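Local structure of 401aa long hypothetical glucose-1-phosphate thymidylyltransferase (2GGQ) at residues 2-7 and 91-96; 117-122 and 161-166; 10-15 and 342-347. The protein is a bifunctional sugar-phosphate nucleotidylyltransferase and acetyltransferase that serves the synthesis of UDP-N-acetylglucosamine and UDP-N-acetylgalactosamine. One frame throughout, in Å; residues are numbered along the deposited sequence.

Interaction 1 (2-7 and 91-96); sequences KAFILA and DEALII. With TTP (thymidine-5'-triphosphate), chain E.
The F4 ring turns its edge to A93, with CE2 of F4 3.6 Å from CB of A93 and that methyl lying in the plane of the ring. Both residues belong to the mixed sheet of the nucleotidyltransferase domain, a Rossmann-like GT-A fold. Strands 2-7 and 93-97 are parallel neighbours there, their short axes 4.6 Å apart and at 18°. F4 sets its CG beside its own backbone N (chi1 -61°), and the ring points back toward A93, edge first, two residues before its cross-strand mate I95. The ring of F89 meets F4 from outside the pair.

Four backbone bonds join the strands: L94 N to K2 O, F4 N to L94 O, I96 N to F4 O and L6 N to I96 O. F4, L94 and I96 are thus each held through both N and O. The F4 N to L94 O bond is 2.8 Å long.

On the face of F4, I95 sends its CG2 against L6, 3.6 Å from CD1 of that leucine. The other face carries A3, I5, L94 and I96. I5 and I96 lie side by side and point the same way, CG1 of I5 being 3.6 Å from CG2 of I96. Helix 33-43 packs on A3, I5 and L94. Helix 106-111 packs on L94 and I96.

K2 leads its amine away to a salt bridge with D48. At its C-terminal end strand 2-7 runs up to the bound thymidine triphosphate. CB of L6 lies 3.5 Å from O4 of the thymine.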
loop_
_atom_site.group_PDB
_atom_site.type_symbol
_atom_site.label_atom_id
_atom_site.label_comp_id
_atom_site.label_asym_id
_atom_site.label_seq_id
_atom_site.Cartn_x
_atom_site.Cartn_y
_atom_site.Cartn_z
ATOM N N LYS A 2 6.096 14.550 19.407
ATOM C CA LYS A 2 4.861 14.148 18.726
ATOM C C LYS A 2 5.156 13.701 17.291
ATOM O O LYS A 2 6.161 14.129 16.685
ATOM C CB LYS A 2 3.829 15.278 18.699
ATOM C CG LYS A 2 3.327 15.704 20.062
ATOM C CD LYS A 2 2.769 17.122 20.017
ATOM C CE LYS A 2 1.268 17.123 20.086
ATOM N NZ LYS A 2 0.721 16.757 21.427
ATOM N N ALA A 3 4.292 12.832 16.760
ATOM C CA ALA A 3 4.350 12.418 15.352
ATOM C C ALA A 3 3.010 12.680 14.698
ATOM O O ALA A 3 1.963 12.559 15.358
ATOM C CB ALA A 3 4.694 10.932 15.252
ATOM N N PHE A 4 3.045 13.038 13.416
ATOM C CA PHE A 4 1.842 13.168 12.604
ATOM C C PHE A 4 1.947 12.312 11.332
ATOM O O PHE A 4 2.915 12.432 10.603
ATOM C CB PHE A 4 1.630 14.618 12.237
ATOM C CG PHE A 4 1.444 15.512 13.445
ATOM C CD1 PHE A 4 0.164 15.795 13.910
ATOM C CD2 PHE A 4 2.548 16.008 14.156
ATOM C CE1 PHE A 4 -0.035 16.603 15.031
ATOM C CE2 PHE A 4 2.355 16.815 15.311
ATOM C CZ PHE A 4 1.055 17.123 15.731
ATOM N N ILE A 5 0.951 11.457 11.105
ATOM C CA ILE A 5 0.844 10.686 9.855
ATOM C C ILE A 5 -0.131 11.413 8.954
ATOM O O ILE A 5 -1.283 11.663 9.357
ATOM C CB ILE A 5 0.410 9.215 10.112
ATOM C CG1 ILE A 5 1.347 8.580 11.161
ATOM C CG2 ILE A 5 0.397 8.402 8.762
ATOM C CD1 ILE A 5 0.958 7.158 11.664
ATOM N N LEU A 6 0.348 11.834 7.782
ATOM C CA LEU A 6 -0.488 12.549 6.831
ATOM C C LEU A 6 -1.164 11.483 5.979
ATOM O O LEU A 6 -0.541 10.873 5.093
ATOM C CB LEU A 6 0.315 13.523 5.979
ATOM C CG LEU A 6 1.266 14.438 6.770
ATOM C CD1 LEU A 6 2.004 15.360 5.834
ATOM C CD2 LEU A 6 0.509 15.208 7.829
ATOM N N ALA A 7 -2.425 11.218 6.326
ATOM C CA ALA A 7 -3.185 10.110 5.748
ATOM C C ALA A 7 -4.493 10.590 5.115
ATOM O O ALA A 7 -5.509 9.861 5.129
ATOM C CB ALA A 7 -3.469 9.072 6.800
ATOM N N ASP A 91 7.497 23.383 18.959
ATOM C CA ASP A 91 8.751 22.732 19.357
ATOM C C ASP A 91 9.398 21.749 18.391
ATOM O O ASP A 91 10.625 21.516 18.496
ATOM C CB ASP A 91 8.592 21.999 20.699
ATOM C CG ASP A 91 8.806 22.904 21.881
ATOM O OD1 ASP A 91 9.075 24.114 21.671
ATOM O OD2 ASP A 91 8.717 22.386 23.018
ATOM N N GLU A 92 8.602 21.113 17.540
ATOM C CA GLU A 92 9.079 20.074 16.590
ATOM C C GLU A 92 8.165 18.826 16.551
ATOM O O GLU A 92 7.440 18.528 17.509
ATOM C CB GLU A 92 10.579 19.680 16.775
ATOM C CG GLU A 92 10.854 18.840 17.988
ATOM C CD GLU A 92 12.307 18.855 18.482
ATOM O OE1 GLU A 92 13.243 18.668 17.683
ATOM O OE2 GLU A 92 12.505 18.956 19.716
ATOM N N ALA A 93 8.201 18.113 15.420
ATOM C CA ALA A 93 7.407 16.892 15.250
ATOM C C ALA A 93 7.975 16.055 14.130
ATOM O O ALA A 93 8.600 16.584 13.193
ATOM C CB ALA A 93 5.952 17.217 14.977
ATOM N N LEU A 94 7.804 14.750 14.271
ATOM C CA LEU A 94 8.068 13.802 13.189
ATOM C C LEU A 94 6.824 13.776 12.297
ATOM O O LEU A 94 5.712 13.608 12.791
ATOM C CB LEU A 94 8.287 12.407 13.769
ATOM C CG LEU A 94 8.884 11.288 12.905
ATOM C CD1 LEU A 94 10.264 11.642 12.340
ATOM C CD2 LEU A 94 9.064 10.206 13.883
ATOM N N ILE A 95 7.018 13.974 10.997
ATOM C CA ILE A 95 5.931 13.921 10.025
ATOM C C ILE A 95 6.257 12.826 9.028
ATOM O O ILE A 95 7.411 12.698 8.569
ATOM C CB ILE A 95 5.707 15.288 9.343
ATOM C CG1 ILE A 95 5.168 16.301 10.382
ATOM C CG2 ILE A 95 4.693 15.172 8.211
ATOM C CD1 ILE A 95 6.140 17.341 10.734
ATOM N N ILE A 96 5.272 11.986 8.771
ATOM C CA ILE A 96 5.423 10.830 7.870
ATOM C C ILE A 96 4.171 10.704 6.971
ATOM O O ILE A 96 3.033 10.903 7.426
ATOM C CB ILE A 96 5.695 9.550 8.668
ATOM C CG1 ILE A 96 5.998 8.350 7.778
ATOM C CG2 ILE A 96 4.488 9.177 9.515
ATOM C CD1 ILE A 96 6.859 7.298 8.500
HETATM P PA TTP E . -0.107 11.329 -3.123
HETATM O O1A TTP E . 0.652 11.690 -4.399
HETATM O O2A TTP E . 0.870 10.909 -2.021
HETATM O O3A TTP E . -1.138 10.072 -3.406
HETATM P PB TTP E . -2.695 10.202 -3.003
HETATM O O1B TTP E . -3.358 9.038 -2.338
HETATM O O2B TTP E . -2.872 11.316 -2.002
HETATM O O3B TTP E . -3.387 10.755 -4.332
HETATM P PG TTP E . -4.033 9.949 -5.537
HETATM O O1G TTP E . -3.803 8.455 -5.350
HETATM O O2G TTP E . -5.509 10.257 -5.642
HETATM O O3G TTP E . -3.343 10.534 -6.750
HETATM O "O5'" TTP E . -1.062 12.593 -2.731
HETATM C "C5'" TTP E . -1.780 13.304 -3.770
HETATM C "C4'" TTP E . -3.128 13.977 -3.431
HETATM O "O4'" TTP E . -3.631 13.880 -2.081
HETATM C "C3'" TTP E . -2.942 15.461 -3.604
HETATM O "O3'" TTP E . -4.206 15.998 -4.032
HETATM C "C2'" TTP E . -2.575 15.978 -2.204
HETATM C "C1'" TTP E . -3.502 15.135 -1.341
HETATM N N1 TTP E . -3.146 14.893 0.091
HETATM C C2 TTP E . -3.902 15.533 1.141
HETATM O O2 TTP E . -4.829 16.350 0.905
HETATM N N3 TTP E . -3.649 15.286 2.431
HETATM C C4 TTP E . -2.689 14.431 2.779
HETATM O O4 TTP E . -2.499 14.225 3.991
HETATM C C5 TTP E . -1.885 13.750 1.745
HETATM C C5M TTP E . -0.792 12.778 2.126
HETATM C C6 TTP E . -2.167 14.024 0.405
#

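Interaction 2 (117-122 and 161-166); sequences NAIIGV and YKLNSD
This is a buried antiparallel strand pairing in the mixed sheet of the nucleotidyltransferase domain, between strands 117-123 and 155-163. A118 and K162 form a hydrogen-bonded pair. The bond from K162 N to A118 O is 2.8 Å and nearly straight, and A118 N returns a bond to K162 O. I119 and Y161 are the next pair, non-hydrogen-bonded.

Past the last backbone bond, an asparagine side chain extends the pairing. N164 N donates to OD1 of N117 at 2.8 Å, almost straight at 174° but tilted from the plane of the amide. N117 places CG beside its own backbone N (chi1 -66°), which brings OD1 across to N164. The two amide planes stand 48° apart. ND2 of N164 bonds instead to the K115 carbonyl.

K162 bends its chain back along its own segment. Its NZ bonds to OD1 of N164 at 3.1 Å and forms a salt bridge with E92.

On the opposite face, CG2 of I119 meets the edge of the Y161 ring, in plane, 3.3 Å from CD2. Helix 184-194 packs on this ring. The tyrosine hydroxyl bonds to Y97 and N157, both of which probably bind N-acetylglucosamine 1-phosphate. Y161 is therefore probably a second-shell residue, and the pairing forms part of the sheet backing a GT-A sugar-phosphate site.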
loop_
_atom_site.group_PDB
_atom_site.type_symbol
_atom_site.label_atom_id
_atom_site.label_comp_id
_atom_site.label_asym_id
_atom_site.label_seq_id
_atom_site.Cartn_x
_atom_site.Cartn_y
_atom_site.Cartn_z
ATOM N N ASN A 117 15.907 21.023 11.515
ATOM C CA ASN A 117 14.971 20.402 10.590
ATOM C C ASN A 117 15.732 19.321 9.827
ATOM O O ASN A 117 16.910 19.514 9.460
ATOM C CB ASN A 117 14.429 21.439 9.622
ATOM C CG ASN A 117 13.589 22.459 10.306
ATOM O OD1 ASN A 117 12.424 22.219 10.621
ATOM N ND2 ASN A 117 14.169 23.620 10.554
ATOM N N ALA A 118 15.089 18.165 9.634
ATOM C CA ALA A 118 15.704 17.067 8.926
ATOM C C ALA A 118 14.703 16.378 8.006
ATOM O O ALA A 118 13.522 16.248 8.345
ATOM C CB ALA A 118 16.263 16.070 9.904
ATOM N N ILE A 119 15.188 15.917 6.850
ATOM C CA ILE A 119 14.369 15.087 5.966
ATOM C C ILE A 119 15.144 13.839 5.579
ATOM O O ILE A 119 16.368 13.833 5.578
ATOM C CB ILE A 119 13.927 15.832 4.731
ATOM C CG1 ILE A 119 15.127 16.159 3.829
ATOM C CG2 ILE A 119 13.164 17.108 5.105
ATOM C CD1 ILE A 119 14.698 16.612 2.446
ATOM N N ILE A 120 14.411 12.784 5.265
ATOM C CA ILE A 120 14.985 11.546 4.748
ATOM C C ILE A 120 14.815 11.520 3.228
ATOM O O ILE A 120 13.741 11.806 2.712
ATOM C CB ILE A 120 14.306 10.313 5.409
ATOM C CG1 ILE A 120 14.564 10.347 6.923
ATOM C CG2 ILE A 120 14.763 8.997 4.735
ATOM C CD1 ILE A 120 14.208 9.105 7.643
ATOM N N GLY A 121 15.903 11.212 2.526
ATOM C CA GLY A 121 15.856 11.006 1.079
ATOM C C GLY A 121 16.192 9.554 0.800
ATOM O O GLY A 121 16.897 8.909 1.563
ATOM N N VAL A 122 15.679 9.030 -0.298
ATOM C CA VAL A 122 15.946 7.643 -0.638
ATOM C C VAL A 122 16.169 7.579 -2.157
ATOM O O VAL A 122 15.525 8.301 -2.918
ATOM C CB VAL A 122 14.769 6.734 -0.166
ATOM C CG1 VAL A 122 13.485 7.087 -0.922
ATOM C CG2 VAL A 122 15.120 5.225 -0.266
ATOM N N TYR A 161 9.973 13.351 7.756
ATOM C CA TYR A 161 10.538 14.648 8.142
ATOM C C TYR A 161 10.570 14.762 9.651
ATOM O O TYR A 161 9.713 14.203 10.345
ATOM C CB TYR A 161 9.675 15.810 7.660
ATOM C CG TYR A 161 9.150 15.813 6.219
ATOM C CD1 TYR A 161 7.822 15.537 5.949
ATOM C CD2 TYR A 161 9.973 16.166 5.150
ATOM C CE1 TYR A 161 7.304 15.562 4.616
ATOM C CE2 TYR A 161 9.476 16.212 3.831
ATOM C CZ TYR A 161 8.145 15.921 3.575
ATOM O OH TYR A 161 7.669 15.994 2.284
ATOM N N LYS A 162 11.524 15.538 10.145
ATOM C CA LYS A 162 11.465 16.048 11.499
ATOM C C LYS A 162 11.566 17.549 11.355
ATOM O O LYS A 162 12.626 18.079 11.003
ATOM C CB LYS A 162 12.623 15.495 12.310
ATOM C CG LYS A 162 12.412 15.500 13.788
ATOM C CD LYS A 162 12.552 16.888 14.359
ATOM C CE LYS A 162 14.015 17.328 14.414
ATOM N NZ LYS A 162 14.103 18.685 15.104
ATOM N N LEU A 163 10.448 18.227 11.535
ATOM C CA LEU A 163 10.398 19.661 11.328
ATOM C C LEU A 163 10.062 20.401 12.602
ATOM O O LEU A 163 9.314 19.924 13.437
ATOM C CB LEU A 163 9.355 20.029 10.271
ATOM C CG LEU A 163 9.437 19.307 8.915
ATOM C CD1 LEU A 163 8.384 19.882 7.983
ATOM C CD2 LEU A 163 10.836 19.330 8.246
ATOM N N ASN A 164 10.612 21.597 12.697
ATOM C CA ASN A 164 10.376 22.513 13.783
ATOM C C ASN A 164 9.130 23.347 13.459
ATOM O O ASN A 164 8.713 23.407 12.296
ATOM C CB ASN A 164 11.638 23.384 13.934
ATOM C CG ASN A 164 12.867 22.547 14.275
ATOM O OD1 ASN A 164 12.727 21.431 14.794
ATOM N ND2 ASN A 164 14.066 23.041 13.935
ATOM N N SER A 165 8.537 23.972 14.482
ATOM C CA SER A 165 7.367 24.829 14.298
ATOM C C SER A 165 7.639 26.002 13.346
ATOM O O SER A 165 6.695 26.661 12.889
ATOM C CB SER A 165 6.789 25.314 15.646
ATOM O OG SER A 165 7.773 26.003 16.399
ATOM N N ASP A 166 8.906 26.231 12.990
ATOM C CA ASP A 166 9.208 27.200 11.933
ATOM C C ASP A 166 8.243 27.158 10.735
ATOM O O ASP A 166 8.186 28.094 9.953
ATOM C CB ASP A 166 10.702 27.363 11.657
ATOM C CG ASP A 166 11.435 27.881 12.880
ATOM O OD1 ASP A 166 10.874 28.733 13.617
ATOM O OD2 ASP A 166 12.550 27.407 13.126
#

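Interaction 3 (10-15 and 342-347); sequences SGERLE and NVKGKR. With TTP (thymidine-5'-triphosphate), chain E.
The triphosphate site of the nucleotidyltransferase domain is the setting here. Loop 10-15 follows strand 2-7 and wraps the phosphates of thymidine triphosphate. The hairpin 340-349, from far along the chain, brings a lysine to the same phosphates.

K344 sits in the type I' turn from V343 to K346. Its chain bends at chi3 and chi4 and lays NZ against the gamma phosphate, 3.0 Å from O2G and 3.1 Å from O3G of the nucleotide. O2G also takes bonds from OG of S10, at 2.6 Å, and from N of E12. Three donors thus grip one oxygen. OE1 of E12 makes a long salt bridge to NZ of K344, 3.6 Å, where the two side chains cross at about a right angle. This carboxylate would probably help to offset the lysine's charge.

R13 runs along the phosphates. CG stands beside its backbone N (chi1 -59°), and the bend at chi3 brings NE to O1G and O3G. Farther on, NH2 of R13 reaches O3A, the alpha-beta bridging oxygen, at 2.8 Å and in the plane of the guanidinium. With an alanine here the guanidinium and CG are gone, so O3A and the gamma phosphate would probably lose these N-H partners, and K344 the surface its CD packs on.

Apolar packing ties the hairpin to the loop. CG1 of V343 touches CB of R13 at 3.6 Å. A water bridges the backbones, donating a hydrogen bond to O of E12 and accepting one from N of K344.

G11 N bonds to O1B of the beta phosphate. This gripping of phosphates by backbone N-H groups and an arginine is characteristic of the glycine-rich nucleotide-binding loop of sugar-phosphate nucleotidylyltransferases.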
loop_
_atom_site.group_PDB
_atom_site.type_symbol
_atom_site.label_atom_id
_atom_site.label_comp_id
_atom_site.label_asym_id
_atom_site.label_seq_id
_atom_site.Cartn_x
_atom_site.Cartn_y
_atom_site.Cartn_z
ATOM N N SER A 10 -6.229 11.303 -1.420
ATOM C CA SER A 10 -7.446 10.818 -2.035
ATOM C C SER A 10 -7.411 9.329 -2.412
ATOM O O SER A 10 -8.459 8.733 -2.617
ATOM C CB SER A 10 -7.788 11.680 -3.244
ATOM O OG SER A 10 -6.612 11.962 -3.970
ATOM N N GLY A 11 -6.224 8.739 -2.528
ATOM C CA GLY A 11 -6.121 7.294 -2.802
ATOM C C GLY A 11 -6.814 6.801 -4.086
ATOM O O GLY A 11 -7.104 5.602 -4.224
ATOM N N GLU A 12 -7.045 7.710 -5.030
ATOM C CA GLU A 12 -7.623 7.349 -6.347
ATOM C C GLU A 12 -6.777 6.406 -7.209
ATOM O O GLU A 12 -7.311 5.561 -7.956
ATOM C CB GLU A 12 -7.980 8.614 -7.141
ATOM C CG GLU A 12 -9.278 9.231 -6.643
ATOM C CD GLU A 12 -9.454 10.682 -7.064
ATOM O OE1 GLU A 12 -9.202 10.989 -8.252
ATOM O OE2 GLU A 12 -9.855 11.498 -6.192
ATOM N N ARG A 13 -5.459 6.562 -7.166
ATOM C CA ARG A 13 -4.587 5.660 -7.940
ATOM C C ARG A 13 -4.573 4.238 -7.412
ATOM O O ARG A 13 -4.063 3.324 -8.073
ATOM C CB ARG A 13 -3.142 6.177 -7.956
ATOM C CG ARG A 13 -2.945 7.581 -8.552
ATOM C CD ARG A 13 -1.436 7.988 -8.366
ATOM N NE ARG A 13 -1.120 8.252 -6.965
ATOM C CZ ARG A 13 0.023 7.943 -6.354
ATOM N NH1 ARG A 13 1.016 7.319 -6.993
ATOM N NH2 ARG A 13 0.172 8.253 -5.085
ATOM N N LEU A 14 -5.109 4.049 -6.220
ATOM C CA LEU A 14 -5.107 2.720 -5.620
ATOM C C LEU A 14 -6.468 2.058 -5.673
ATOM O O LEU A 14 -6.698 1.032 -5.034
ATOM C CB LEU A 14 -4.558 2.780 -4.181
ATOM C CG LEU A 14 -4.006 1.456 -3.650
ATOM C CD1 LEU A 14 -2.702 1.032 -4.311
ATOM C CD2 LEU A 14 -3.867 1.448 -2.143
ATOM N N GLU A 15 -7.385 2.633 -6.438
ATOM C CA GLU A 15 -8.698 2.015 -6.618
ATOM C C GLU A 15 -8.457 0.719 -7.396
ATOM O O GLU A 15 -7.556 0.677 -8.229
ATOM C CB GLU A 15 -9.618 2.962 -7.388
ATOM C CG GLU A 15 -9.967 4.189 -6.551
ATOM C CD GLU A 15 -10.829 5.191 -7.274
ATOM O OE1 GLU A 15 -11.151 4.960 -8.452
ATOM O OE2 GLU A 15 -11.188 6.224 -6.665
ATOM N N ASN A 342 -5.659 1.313 -16.176
ATOM C CA ASN A 342 -6.244 2.650 -16.089
ATOM C C ASN A 342 -6.094 3.155 -14.657
ATOM O O ASN A 342 -6.623 2.575 -13.709
ATOM C CB ASN A 342 -7.707 2.680 -16.588
ATOM C CG ASN A 342 -7.849 2.179 -18.034
ATOM O OD1 ASN A 342 -7.156 2.642 -18.931
ATOM N ND2 ASN A 342 -8.771 1.242 -18.260
ATOM N N VAL A 343 -5.315 4.225 -14.503
ATOM C CA VAL A 343 -5.060 4.814 -13.203
ATOM C C VAL A 343 -5.386 6.307 -13.286
ATOM O O VAL A 343 -4.727 7.072 -14.030
ATOM C CB VAL A 343 -3.589 4.605 -12.749
ATOM C CG1 VAL A 343 -3.343 5.215 -11.376
ATOM C CG2 VAL A 343 -3.219 3.150 -12.691
ATOM N N LYS A 344 -6.422 6.701 -12.558
ATOM C CA LYS A 344 -6.930 8.086 -12.544
ATOM C C LYS A 344 -7.146 8.629 -13.952
ATOM O O LYS A 344 -6.707 9.739 -14.269
ATOM C CB LYS A 344 -5.958 9.004 -11.795
ATOM C CG LYS A 344 -6.219 9.144 -10.335
ATOM C CD LYS A 344 -5.243 10.137 -9.687
ATOM C CE LYS A 344 -5.860 11.504 -9.509
ATOM N NZ LYS A 344 -5.773 11.951 -8.080
ATOM N N GLY A 345 -7.797 7.829 -14.795
ATOM C CA GLY A 345 -8.076 8.215 -16.171
ATOM C C GLY A 345 -6.923 8.225 -17.167
ATOM O O GLY A 345 -7.115 8.663 -18.308
ATOM N N LYS A 346 -5.734 7.781 -16.747
ATOM C CA LYS A 346 -4.590 7.594 -17.648
ATOM C C LYS A 346 -4.239 6.104 -17.844
ATOM O O LYS A 346 -4.288 5.310 -16.884
ATOM C CB LYS A 346 -3.340 8.313 -17.110
ATOM C CG LYS A 346 -3.205 9.805 -17.478
ATOM C CD LYS A 346 -1.762 10.312 -17.217
ATOM C CE LYS A 346 -0.872 10.202 -18.472
ATOM N NZ LYS A 346 0.520 9.638 -18.203
ATOM N N ARG A 347 -3.844 5.748 -19.068
ATOM C CA ARG A 347 -3.353 4.408 -19.397
ATOM C C ARG A 347 -1.889 4.255 -19.032
ATOM O O ARG A 347 -1.009 4.685 -19.774
ATOM C CB ARG A 347 -3.495 4.123 -20.901
ATOM C CG ARG A 347 -4.904 3.884 -21.414
ATOM C CD ARG A 347 -5.459 2.576 -20.922
ATOM N NE ARG A 347 -5.011 1.394 -21.664
ATOM C CZ ARG A 347 -5.311 0.150 -21.300
ATOM N NH1 ARG A 347 -6.037 -0.063 -20.213
ATOM N NH2 ARG A 347 -4.885 -0.876 -22.011
HETATM P PA TTP E . -0.107 11.329 -3.123
HETATM O O1A TTP E . 0.652 11.690 -4.399
HETATM O O2A TTP E . 0.870 10.909 -2.021
HETATM O O3A TTP E . -1.138 10.072 -3.406
HETATM P PB TTP E . -2.695 10.202 -3.003
HETATM O O1B TTP E . -3.358 9.038 -2.338
HETATM O O2B TTP E . -2.872 11.316 -2.002
HETATM O O3B TTP E . -3.387 10.755 -4.332
HETATM P PG TTP E . -4.033 9.949 -5.537
HETATM O O1G TTP E . -3.803 8.455 -5.350
HETATM O O2G TTP E . -5.509 10.257 -5.642
HETATM O O3G TTP E . -3.343 10.534 -6.750
HETATM O "O5'" TTP E . -1.062 12.593 -2.731
HETATM C "C5'" TTP E . -1.780 13.304 -3.770
HETATM C "C4'" TTP E . -3.128 13.977 -3.431
HETATM O "O4'" TTP E . -3.631 13.880 -2.081
HETATM C "C3'" TTP E . -2.942 15.461 -3.604
HETATM O "O3'" TTP E . -4.206 15.998 -4.032
HETATM C "C2'" TTP E . -2.575 15.978 -2.204
HETATM C "C1'" TTP E . -3.502 15.135 -1.341
HETATM N N1 TTP E . -3.146 14.893 0.091
HETATM C C2 TTP E . -3.902 15.533 1.141
HETATM O O2 TTP E . -4.829 16.350 0.905
HETATM N N3 TTP E . -3.649 15.286 2.431
HETATM C C4 TTP E . -2.689 14.431 2.779
HETATM O O4 TTP E . -2.499 14.225 3.991
HETATM C C5 TTP E . -1.885 13.750 1.745
HETATM C C5M TTP E . -0.792 12.778 2.126
HETATM C C6 TTP E . -2.167 14.024 0.405
HETATM O O HOH W 1 -7.753 5.026 -10.434
#

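Interactions 1 and 2 are buried parts of one sheet. Strands 93-97 and 155-163 are neighbours in it, so the two contacts join directly: I95 O probably accepts a hydrogen bond from Y161 N. Interaction 1 is parallel and almost wholly apolar in its side chains. Interaction 2 is antiparallel and adds asparagine and lysine groups at its end. Interaction 3 lies at the surface, about 27 Å from interaction 1 between centres. It joins no strands across its segments and works mainly through charge, water and phosphate. Interactions 1 and 3 touch opposite ends of the same nucleotide, the base and the triphosphate.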